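Local coordinates for envelope polyprotein (Puumala orthohantavirus, PDB 5FXU), which forms the Gn ectodomain, part of the glycoprotein surface that hantaviruses present to antibodies, and probably serves host-cell entry together with its partner Gc, at residues G281-K286 with G298-G303; T58-E63 with P325-E330; L114-T119 with Y307-V312. One frame throughout, in Å; residues are numbered along the deposited sequence.

In the fold
All three contacts lie on one side of the Gn head, and their chemistry shifts with depth. Interaction 1, a beta hairpin, is partly buried and held by backbone hydrogen bonds. Interactions 2 and 3 are buried: interaction 2 sets two tryptophans against an isoleucine and a proline, with a weak indole hydrogen bond and a water bridge between the backbones; interaction 3 combines one backbone bond with a serine hydroxyl and waters where regular strand pairing is missing. Strand 296-302 of interaction 1 also pairs with strand 327-329 of interaction 2. C116 of interaction 3 makes a backbone bond to G326 of interaction 2. The sugar on N117 in interaction 3 returns to G303 in interaction 1.

Interaction 1: residues G281-K286 with G298-G303. With NAG (2-acetamido-2-deoxy-beta-D-glucopyranose), chain C.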
loop_
_atom_site.group_PDB
_atom_site.type_symbol
_atom_site.label_atom_id
_atom_site.label_comp_id
_atom_site.label_asym_id
_atom_site.label_seq_id
_atom_site.Cartn_x
_atom_site.Cartn_y
_atom_site.Cartn_z
ATOM N N GLY A 281 -23.888 2.781 6.888
ATOM C CA GLY A 281 -24.174 1.600 7.690
ATOM C C GLY A 281 -23.405 0.358 7.317
ATOM O O GLY A 281 -22.620 0.378 6.367
ATOM N N LYS A 282 -23.661 -0.723 8.058
ATOM C CA LYS A 282 -22.982 -2.010 7.850
ATOM C C LYS A 282 -23.482 -2.770 6.621
ATOM O O LYS A 282 -24.680 -2.863 6.389
ATOM C CB LYS A 282 -23.090 -2.884 9.098
ATOM C CG LYS A 282 -22.339 -2.259 10.265
ATOM C CD LYS A 282 -22.724 -2.815 11.634
ATOM C CE LYS A 282 -22.532 -1.752 12.716
ATOM N NZ LYS A 282 -22.253 -2.354 14.049
ATOM N N VAL A 283 -22.544 -3.305 5.844
ATOM C CA VAL A 283 -22.867 -4.132 4.698
ATOM C C VAL A 283 -22.050 -5.414 4.673
ATOM O O VAL A 283 -20.947 -5.482 5.211
ATOM C CB VAL A 283 -22.703 -3.366 3.361
ATOM C CG1 VAL A 283 -23.739 -2.257 3.255
ATOM C CG2 VAL A 283 -21.299 -2.802 3.211
ATOM N N THR A 284 -22.601 -6.421 4.015
ATOM C CA THR A 284 -21.924 -7.686 3.849
ATOM C C THR A 284 -21.982 -8.078 2.395
ATOM O O THR A 284 -22.724 -7.482 1.606
ATOM C CB THR A 284 -22.571 -8.781 4.704
ATOM O OG1 THR A 284 -23.967 -8.898 4.355
ATOM C CG2 THR A 284 -22.443 -8.452 6.189
ATOM N N GLY A 285 -21.187 -9.073 2.028
ATOM C CA GLY A 285 -21.188 -9.535 0.647
ATOM C C GLY A 285 -20.421 -10.806 0.441
ATOM O O GLY A 285 -19.807 -11.314 1.373
ATOM N N LYS A 286 -20.447 -11.285 -0.807
ATOM C CA LYS A 286 -19.817 -12.540 -1.191
ATOM C C LYS A 286 -18.563 -12.320 -2.014
ATOM O O LYS A 286 -18.618 -11.749 -3.110
ATOM C CB LYS A 286 -20.793 -13.372 -1.994
ATOM C CG LYS A 286 -22.137 -13.568 -1.305
ATOM C CD LYS A 286 -23.148 -14.163 -2.271
ATOM C CE LYS A 286 -24.385 -14.605 -1.521
ATOM N NZ LYS A 286 -25.470 -14.945 -2.476
ATOM N N GLY A 298 -18.176 -4.710 5.935
ATOM C CA GLY A 298 -17.604 -3.395 5.932
ATOM C C GLY A 298 -18.641 -2.358 6.239
ATOM O O GLY A 298 -19.747 -2.693 6.638
ATOM N N VAL A 299 -18.284 -1.100 6.017
ATOM C CA VAL A 299 -19.158 0.035 6.255
ATOM C C VAL A 299 -19.318 0.826 4.976
ATOM O O VAL A 299 -18.350 1.328 4.401
ATOM C CB VAL A 299 -18.574 0.916 7.350
ATOM C CG1 VAL A 299 -19.401 2.179 7.546
ATOM C CG2 VAL A 299 -18.524 0.125 8.650
ATOM N N ALA A 300 -20.558 0.919 4.533
ATOM C CA ALA A 300 -20.917 1.713 3.383
ATOM C C ALA A 300 -20.810 3.181 3.735
ATOM O O ALA A 300 -21.211 3.594 4.829
ATOM C CB ALA A 300 -22.341 1.397 2.945
ATOM N N PHE A 301 -20.311 3.968 2.784
ATOM C CA PHE A 301 -20.272 5.392 2.942
ATOM C C PHE A 301 -20.584 6.105 1.623
ATOM O O PHE A 301 -20.572 5.504 0.541
ATOM C CB PHE A 301 -18.907 5.824 3.459
ATOM C CG PHE A 301 -17.819 5.727 2.440
ATOM C CD1 PHE A 301 -17.106 4.544 2.278
ATOM C CD2 PHE A 301 -17.497 6.818 1.630
ATOM C CE1 PHE A 301 -16.076 4.458 1.343
ATOM C CE2 PHE A 301 -16.480 6.723 0.690
ATOM C CZ PHE A 301 -15.773 5.544 0.547
ATOM N N SER A 302 -20.839 7.404 1.748
ATOM C CA SER A 302 -20.918 8.307 0.610
ATOM C C SER A 302 -20.079 9.538 0.885
ATOM O O SER A 302 -19.677 9.799 2.020
ATOM C CB SER A 302 -22.368 8.709 0.315
ATOM O OG SER A 302 -22.914 9.411 1.407
ATOM N N GLY A 303 -19.822 10.282 -0.172
ATOM C CA GLY A 303 -19.043 11.476 -0.097
ATOM C C GLY A 303 -17.657 11.182 -0.590
ATOM O O GLY A 303 -17.423 10.234 -1.339
HETATM C C1 NAG C . -17.737 10.589 -5.129
HETATM C C2 NAG C . -19.088 11.228 -4.835
HETATM C C3 NAG C . -19.351 12.374 -5.803
HETATM C C4 NAG C . -18.161 13.324 -6.013
HETATM C C5 NAG C . -16.812 12.581 -6.062
HETATM C C6 NAG C . -15.576 13.471 -5.923
HETATM C C7 NAG C . -21.026 9.939 -4.039
HETATM C C8 NAG C . -22.032 8.913 -4.449
HETATM N N2 NAG C . -20.158 10.258 -5.002
HETATM O O3 NAG C . -20.490 13.093 -5.328
HETATM O O4 NAG C . -18.451 13.932 -7.282
HETATM O O5 NAG C . -16.755 11.609 -5.010
HETATM O O6 NAG C . -15.385 13.819 -4.546
HETATM O O7 NAG C . -21.031 10.420 -2.912
#
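The beta hairpin of strands 278-285 and 296-302 is joined here by G281-V283 and G298-A300, an outer strand and the middle strand of a three-stranded antiparallel sheet. V283 and G298 form a hydrogen-bonded pair: V283 N reaches G298 O at 3.0 Å and nearly straight (174°), and G298 N returns to V283 O. One pair lies between this and G281-A300, the non-hydrogen-bonded K282-V299, whose side chains stand on the other face of the sheet. In the G281-A300 pair, A300 N gives a short 2.8 Å bond to G281 O, while the return from G281 N to A300 O is weak at 3.5 Å. The short segments run at 120° to each other, diverging strongly from antiparallel, with only these three pairs in register. At the phi of G281, 164°, a CB would be jammed against the carbonyl O of the preceding residue, so the backbone angles themselves call for glycine.

On the face that carries V283 and A300, these two meet across the strands, the V283 methyl CG1 lying 3.9 Å from A300 CB. W60 and W62 of strand 54-64 and F79 of strand 79-89 pack against this face. Past F301 the strand ends beside the glycan carried by N117, where G303 N donates to the acetamide oxygen O7 of the sugar at 3.0 Å.

Interaction 2: residues T58-E63 with P325-E330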
loop_
_atom_site.group_PDB
_atom_site.type_symbol
_atom_site.label_atom_id
_atom_site.label_comp_id
_atom_site.label_asym_id
_atom_site.label_seq_id
_atom_site.Cartn_x
_atom_site.Cartn_y
_atom_site.Cartn_z
ATOM N N THR A 58 -12.473 -9.303 -7.079
ATOM C CA THR A 58 -13.886 -9.311 -6.856
ATOM C C THR A 58 -14.303 -7.883 -6.636
ATOM O O THR A 58 -13.830 -7.256 -5.723
ATOM C CB THR A 58 -14.231 -10.156 -5.646
ATOM O OG1 THR A 58 -13.996 -11.512 -5.995
ATOM C CG2 THR A 58 -15.714 -9.966 -5.239
ATOM N N LYS A 59 -15.171 -7.371 -7.486
ATOM C CA LYS A 59 -15.754 -6.045 -7.285
ATOM C C LYS A 59 -17.007 -6.129 -6.420
ATOM O O LYS A 59 -17.924 -6.809 -6.777
ATOM C CB LYS A 59 -16.115 -5.451 -8.624
ATOM C CG LYS A 59 -16.652 -4.050 -8.550
ATOM C CD LYS A 59 -17.045 -3.618 -9.931
ATOM C CE LYS A 59 -17.669 -2.255 -9.889
ATOM N NZ LYS A 59 -18.018 -1.829 -11.268
ATOM N N TRP A 60 -17.037 -5.393 -5.318
ATOM C CA TRP A 60 -18.087 -5.429 -4.343
ATOM C C TRP A 60 -18.621 -4.007 -4.188
ATOM O O TRP A 60 -17.880 -3.105 -3.836
ATOM C CB TRP A 60 -17.517 -5.939 -3.012
ATOM C CG TRP A 60 -18.511 -6.014 -1.896
ATOM C CD1 TRP A 60 -19.846 -6.325 -2.002
ATOM C CD2 TRP A 60 -18.264 -5.792 -0.501
ATOM N NE1 TRP A 60 -20.450 -6.267 -0.776
ATOM C CE2 TRP A 60 -19.506 -5.953 0.172
ATOM C CE3 TRP A 60 -17.137 -5.465 0.243
ATOM C CZ2 TRP A 60 -19.630 -5.814 1.573
ATOM C CZ3 TRP A 60 -17.260 -5.320 1.613
ATOM C CH2 TRP A 60 -18.501 -5.496 2.267
ATOM N N THR A 61 -19.919 -3.822 -4.447
ATOM C CA THR A 61 -20.550 -2.489 -4.545
ATOM C C THR A 61 -21.865 -2.456 -3.744
ATOM O O THR A 61 -22.452 -3.485 -3.491
ATOM C CB THR A 61 -20.861 -2.145 -6.024
ATOM O OG1 THR A 61 -21.614 -3.205 -6.627
ATOM C CG2 THR A 61 -19.613 -1.990 -6.793
ATOM N N TRP A 62 -22.325 -1.275 -3.359
ATOM C CA TRP A 62 -23.600 -1.152 -2.656
ATOM C C TRP A 62 -24.527 -0.153 -3.349
ATOM O O TRP A 62 -24.037 0.775 -3.989
ATOM C CB TRP A 62 -23.364 -0.767 -1.194
ATOM C CG TRP A 62 -23.026 0.680 -0.912
ATOM C CD1 TRP A 62 -21.787 1.229 -0.829
ATOM C CD2 TRP A 62 -23.948 1.732 -0.613
ATOM N NE1 TRP A 62 -21.877 2.558 -0.543
ATOM C CE2 TRP A 62 -23.190 2.894 -0.381
ATOM C CE3 TRP A 62 -25.339 1.808 -0.539
ATOM C CZ2 TRP A 62 -23.780 4.137 -0.080
ATOM C CZ3 TRP A 62 -25.935 3.036 -0.215
ATOM C CH2 TRP A 62 -25.152 4.181 0.014
ATOM N N GLU A 63 -25.850 -0.367 -3.200
ATOM C CA GLU A 63 -26.898 0.537 -3.675
ATOM C C GLU A 63 -27.932 0.728 -2.578
ATOM O O GLU A 63 -28.215 -0.195 -1.841
ATOM C CB GLU A 63 -27.612 -0.031 -4.911
ATOM C CG GLU A 63 -26.678 -0.354 -6.064
ATOM C CD GLU A 63 -27.372 -0.677 -7.398
ATOM O OE1 GLU A 63 -28.525 -1.185 -7.419
ATOM O OE2 GLU A 63 -26.731 -0.426 -8.450
ATOM N N PRO A 325 -15.673 -0.214 -3.966
ATOM C CA PRO A 325 -15.917 1.219 -4.033
ATOM C C PRO A 325 -17.135 1.595 -3.231
ATOM O O PRO A 325 -18.158 0.910 -3.304
ATOM C CB PRO A 325 -16.134 1.487 -5.511
ATOM C CG PRO A 325 -16.290 0.175 -6.180
ATOM C CD PRO A 325 -15.666 -0.855 -5.298
ATOM N N GLY A 326 -16.999 2.650 -2.439
ATOM C CA GLY A 326 -18.060 3.115 -1.557
ATOM C C GLY A 326 -18.197 2.313 -0.272
ATOM O O GLY A 326 -19.143 2.505 0.460
ATOM N N ILE A 327 -17.259 1.417 0.014
ATOM C CA ILE A 327 -17.297 0.601 1.237
ATOM C C ILE A 327 -15.916 0.587 1.902
ATOM O O ILE A 327 -14.927 0.277 1.251
ATOM C CB ILE A 327 -17.663 -0.858 0.931
ATOM C CG1 ILE A 327 -19.001 -0.926 0.183
ATOM C CG2 ILE A 327 -17.698 -1.683 2.219
ATOM C CD1 ILE A 327 -19.368 -2.300 -0.329
ATOM N N ILE A 328 -15.866 0.899 3.196
ATOM C CA ILE A 328 -14.662 0.690 3.987
ATOM C C ILE A 328 -14.684 -0.768 4.431
ATOM O O ILE A 328 -15.431 -1.114 5.363
ATOM C CB ILE A 328 -14.608 1.614 5.213
ATOM C CG1 ILE A 328 -14.694 3.067 4.765
ATOM C CG2 ILE A 328 -13.304 1.371 6.019
ATOM C CD1 ILE A 328 -14.990 4.034 5.878
ATOM N N MET A 329 -13.903 -1.618 3.755
ATOM C CA MET A 329 -13.881 -3.042 4.085
ATOM C C MET A 329 -13.303 -3.277 5.507
ATOM O O MET A 329 -12.494 -2.488 6.023
ATOM C CB MET A 329 -13.217 -3.899 2.982
ATOM C CG MET A 329 -11.752 -3.625 2.761
ATOM S SD MET A 329 -11.210 -4.589 1.340
ATOM C CE MET A 329 -10.995 -3.224 0.215
ATOM N N GLU A 330 -13.815 -4.302 6.181
ATOM C CA GLU A 330 -13.454 -4.569 7.572
ATOM C C GLU A 330 -11.953 -4.831 7.657
ATOM O O GLU A 330 -11.460 -5.783 7.071
ATOM C CB GLU A 330 -14.220 -5.791 8.088
ATOM C CG GLU A 330 -13.924 -6.204 9.535
ATOM C CD GLU A 330 -14.318 -5.102 10.489
ATOM O OE1 GLU A 330 -15.516 -5.037 10.891
ATOM O OE2 GLU A 330 -13.448 -4.253 10.761
HETATM O O HOH W 1 -20.616 0.644 -4.485
#
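Water 1 ties W62 to P325: it accepts from W62 N at 2.8 Å and donates to P325 O at 2.7 Å, bridging two backbones that do not pair directly here. Beyond it the W62 indole supplies a second polar link. Its NE1 gives a weak, bent bond (120°) to G326 O at 2.9 Å, and another weak one to F301 O of the neighbouring strand. G326 O also takes the backbone N-H of F301. G326 sits at positive phi and, having no side chain, lets the indole N-H edge come in close.

The rest is apolar packing of strand 54-64 against the outer strand 327-329 of the three-stranded sheet and the turn before it. I327 is the wedge. With CG1 anti to the carbonyl carbon and chi2 extended at 172°, its CD1 is carried over the face of W60, a CH-pi contact 3.7 Å from the centroid of the six-membered ring and only 13° off its normal. The branch methyl CG2 covers the same indole near CZ3. CG1, for its part, lies 3.7 Å from W62 CD1, so the isoleucine fills the gap between two tryptophans. M329 CB comes up loosely to the edge of the W60 ring.

P325 packs alongside, its CD 3.5 Å from W60 O and its CG beside the T61 methyl CG2. Apolar surface supplies most of this buried contact; the water gives W62 N and P325 O a partner each, while the two weak bonds share out the W62 NE1 proton and probably add orientation more than strength.

Interaction 3: residues L114-T119 with Y307-V312; sequences LSCNQT and YTSTGV. With NAG (2-acetamido-2-deoxy-beta-D-glucopyranose), chain C.
A serine hydroxyl takes the place of a main-chain acceptor here: C116 N donates to S309 OG at 2.8 Å. The S309 side chain reaches it with OG swung to the side of its own backbone N, opposite its carbonyl carbon (chi1 -47°), which turns the oxygen toward the end of strand 107-116. Beside it S309 N donates to L114 O, also at 2.8 Å and in the carbonyl plane, so one residue grips the other segment through both backbone and side chain.

The two segments come closest at S115 and T308, whose CA atoms are 4.0 Å apart; there the S115 CB methylene lies against Y307 O at 3.3 Å and the T308 methyl CG2 lies alongside S115 OG. Two waters also bridge the segments. One links C116 O to S309 OG, the other C116 O to Y307 O, each lying 2.7 Å from its partner in 307-312, though both waters have more acceptors in reach than protons to give. The contact thus joins the end of strand 107-116 to the loop leading into strand 310-313, whose T310 hydroxyl bonds to D113. C116 is also fixed to C121 by a disulfide, spanning the tight turn into strand 120-130.

That turn carries the N-glycosylation sequon N117-Q118-T119. N117 OD1 accepts from T119 N at 2.9 Å, an Asx turn, although the donor stands 38° above the amide plane. N117 ND2 is bonded covalently to C1 of the sugar and also donates to G303 O. The sugar's acetamide N2 donates to T119 OG1 at 2.9 Å, nearly straight at 164°.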
loop_
_atom_site.group_PDB
_atom_site.type_symbol
_atom_site.label_atom_id
_atom_site.label_comp_id
_atom_site.label_asym_id
_atom_site.label_seq_id
_atom_site.Cartn_x
_atom_site.Cartn_y
_atom_site.Cartn_z
ATOM N N LEU A 114 -6.357 2.468 -5.531
ATOM C CA LEU A 114 -7.619 3.183 -5.803
ATOM C C LEU A 114 -8.340 3.492 -4.504
ATOM O O LEU A 114 -8.431 2.639 -3.647
ATOM C CB LEU A 114 -8.546 2.346 -6.663
ATOM C CG LEU A 114 -8.004 1.878 -8.004
ATOM C CD1 LEU A 114 -8.928 0.854 -8.646
ATOM C CD2 LEU A 114 -7.814 3.070 -8.909
ATOM N N SER A 115 -8.816 4.727 -4.383
ATOM C CA SER A 115 -9.582 5.181 -3.253
ATOM C C SER A 115 -10.866 5.681 -3.887
ATOM O O SER A 115 -10.837 6.674 -4.614
ATOM C CB SER A 115 -8.881 6.310 -2.496
ATOM O OG SER A 115 -7.662 5.869 -1.946
ATOM N N CYS A 116 -11.972 5.004 -3.596
ATOM C CA CYS A 116 -13.207 5.154 -4.353
ATOM C C CYS A 116 -14.464 5.291 -3.475
ATOM O O CYS A 116 -14.569 4.687 -2.409
ATOM C CB CYS A 116 -13.408 3.913 -5.196
ATOM S SG CYS A 116 -12.036 3.434 -6.248
ATOM N N ASN A 117 -15.417 6.065 -3.950
ATOM C CA ASN A 117 -16.785 6.014 -3.429
ATOM C C ASN A 117 -17.583 5.227 -4.446
ATOM O O ASN A 117 -16.988 4.617 -5.324
ATOM C CB ASN A 117 -17.324 7.418 -3.107
ATOM C CG ASN A 117 -17.483 8.310 -4.331
ATOM O OD1 ASN A 117 -17.516 7.839 -5.473
ATOM N ND2 ASN A 117 -17.581 9.608 -4.087
ATOM N N GLN A 118 -18.913 5.236 -4.359
ATOM C CA GLN A 118 -19.740 4.503 -5.339
ATOM C C GLN A 118 -19.544 4.888 -6.806
ATOM O O GLN A 118 -19.664 4.041 -7.677
ATOM C CB GLN A 118 -21.225 4.666 -5.011
ATOM C CG GLN A 118 -21.680 3.940 -3.776
ATOM C CD GLN A 118 -23.010 4.460 -3.325
ATOM O OE1 GLN A 118 -23.102 5.612 -2.911
ATOM N NE2 GLN A 118 -24.037 3.622 -3.367
ATOM N N THR A 119 -19.267 6.158 -7.071
ATOM C CA THR A 119 -19.284 6.688 -8.441
ATOM C C THR A 119 -17.923 7.106 -8.989
ATOM O O THR A 119 -17.757 7.178 -10.199
ATOM C CB THR A 119 -20.246 7.894 -8.539
ATOM O OG1 THR A 119 -19.900 8.902 -7.567
ATOM C CG2 THR A 119 -21.662 7.441 -8.260
ATOM N N TYR A 307 -10.172 6.505 2.349
ATOM C CA TYR A 307 -9.224 5.391 2.387
ATOM C C TYR A 307 -9.163 4.694 1.035
ATOM O O TYR A 307 -10.022 4.875 0.189
ATOM C CB TYR A 307 -9.642 4.396 3.470
ATOM C CG TYR A 307 -9.835 5.036 4.827
ATOM C CD1 TYR A 307 -8.796 5.720 5.435
ATOM C CD2 TYR A 307 -11.050 4.947 5.505
ATOM C CE1 TYR A 307 -8.958 6.318 6.668
ATOM C CE2 TYR A 307 -11.226 5.539 6.742
ATOM C CZ TYR A 307 -10.171 6.224 7.313
ATOM O OH TYR A 307 -10.329 6.841 8.521
ATOM N N THR A 308 -8.155 3.859 0.861
ATOM C CA THR A 308 -8.081 2.987 -0.284
ATOM C C THR A 308 -9.231 1.981 -0.240
ATOM O O THR A 308 -9.736 1.656 0.834
ATOM C CB THR A 308 -6.709 2.235 -0.352
ATOM O OG1 THR A 308 -6.518 1.435 0.810
ATOM C CG2 THR A 308 -5.561 3.204 -0.475
ATOM N N SER A 309 -9.604 1.468 -1.404
ATOM C CA SER A 309 -10.742 0.575 -1.560
ATOM C C SER A 309 -10.298 -0.814 -1.997
ATOM O O SER A 309 -11.115 -1.577 -2.493
ATOM C CB SER A 309 -11.694 1.140 -2.612
ATOM O OG SER A 309 -11.933 2.515 -2.401
ATOM N N THR A 310 -9.031 -1.165 -1.785
ATOM C CA THR A 310 -8.505 -2.469 -2.216
ATOM C C THR A 310 -7.916 -3.256 -1.035
ATOM O O THR A 310 -7.334 -2.685 -0.117
ATOM C CB THR A 310 -7.406 -2.299 -3.258
ATOM O OG1 THR A 310 -6.396 -1.457 -2.704
ATOM C CG2 THR A 310 -7.946 -1.647 -4.542
ATOM N N GLY A 311 -8.105 -4.566 -1.065
ATOM C CA GLY A 311 -7.509 -5.439 -0.071
ATOM C C GLY A 311 -7.634 -6.900 -0.432
ATOM O O GLY A 311 -8.054 -7.243 -1.534
ATOM N N VAL A 312 -7.279 -7.754 0.515
ATOM C CA VAL A 312 -7.370 -9.202 0.386
ATOM C C VAL A 312 -8.102 -9.745 1.605
ATOM O O VAL A 312 -7.931 -9.246 2.699
ATOM C CB VAL A 312 -5.956 -9.824 0.343
ATOM C CG1 VAL A 312 -5.980 -11.305 0.070
ATOM C CG2 VAL A 312 -5.133 -9.177 -0.754
HETATM C C1 NAG C . -17.737 10.589 -5.129
HETATM C C2 NAG C . -19.088 11.228 -4.835
HETATM C C3 NAG C . -19.351 12.374 -5.803
HETATM C C4 NAG C . -18.161 13.324 -6.013
HETATM C C5 NAG C . -16.812 12.581 -6.062
HETATM C C6 NAG C . -15.576 13.471 -5.923
HETATM C C7 NAG C . -21.026 9.939 -4.039
HETATM C C8 NAG C . -22.032 8.913 -4.449
HETATM N N2 NAG C . -20.158 10.258 -5.002
HETATM O O3 NAG C . -20.490 13.093 -5.328
HETATM O O4 NAG C . -18.451 13.932 -7.282
HETATM O O5 NAG C . -16.755 11.609 -5.010
HETATM O O6 NAG C . -15.385 13.819 -4.546
HETATM O O7 NAG C . -21.031 10.420 -2.912
HETATM O O HOH W 2 -13.969 2.376 -0.648
HETATM O O HOH W 3 -12.621 5.370 -0.230
#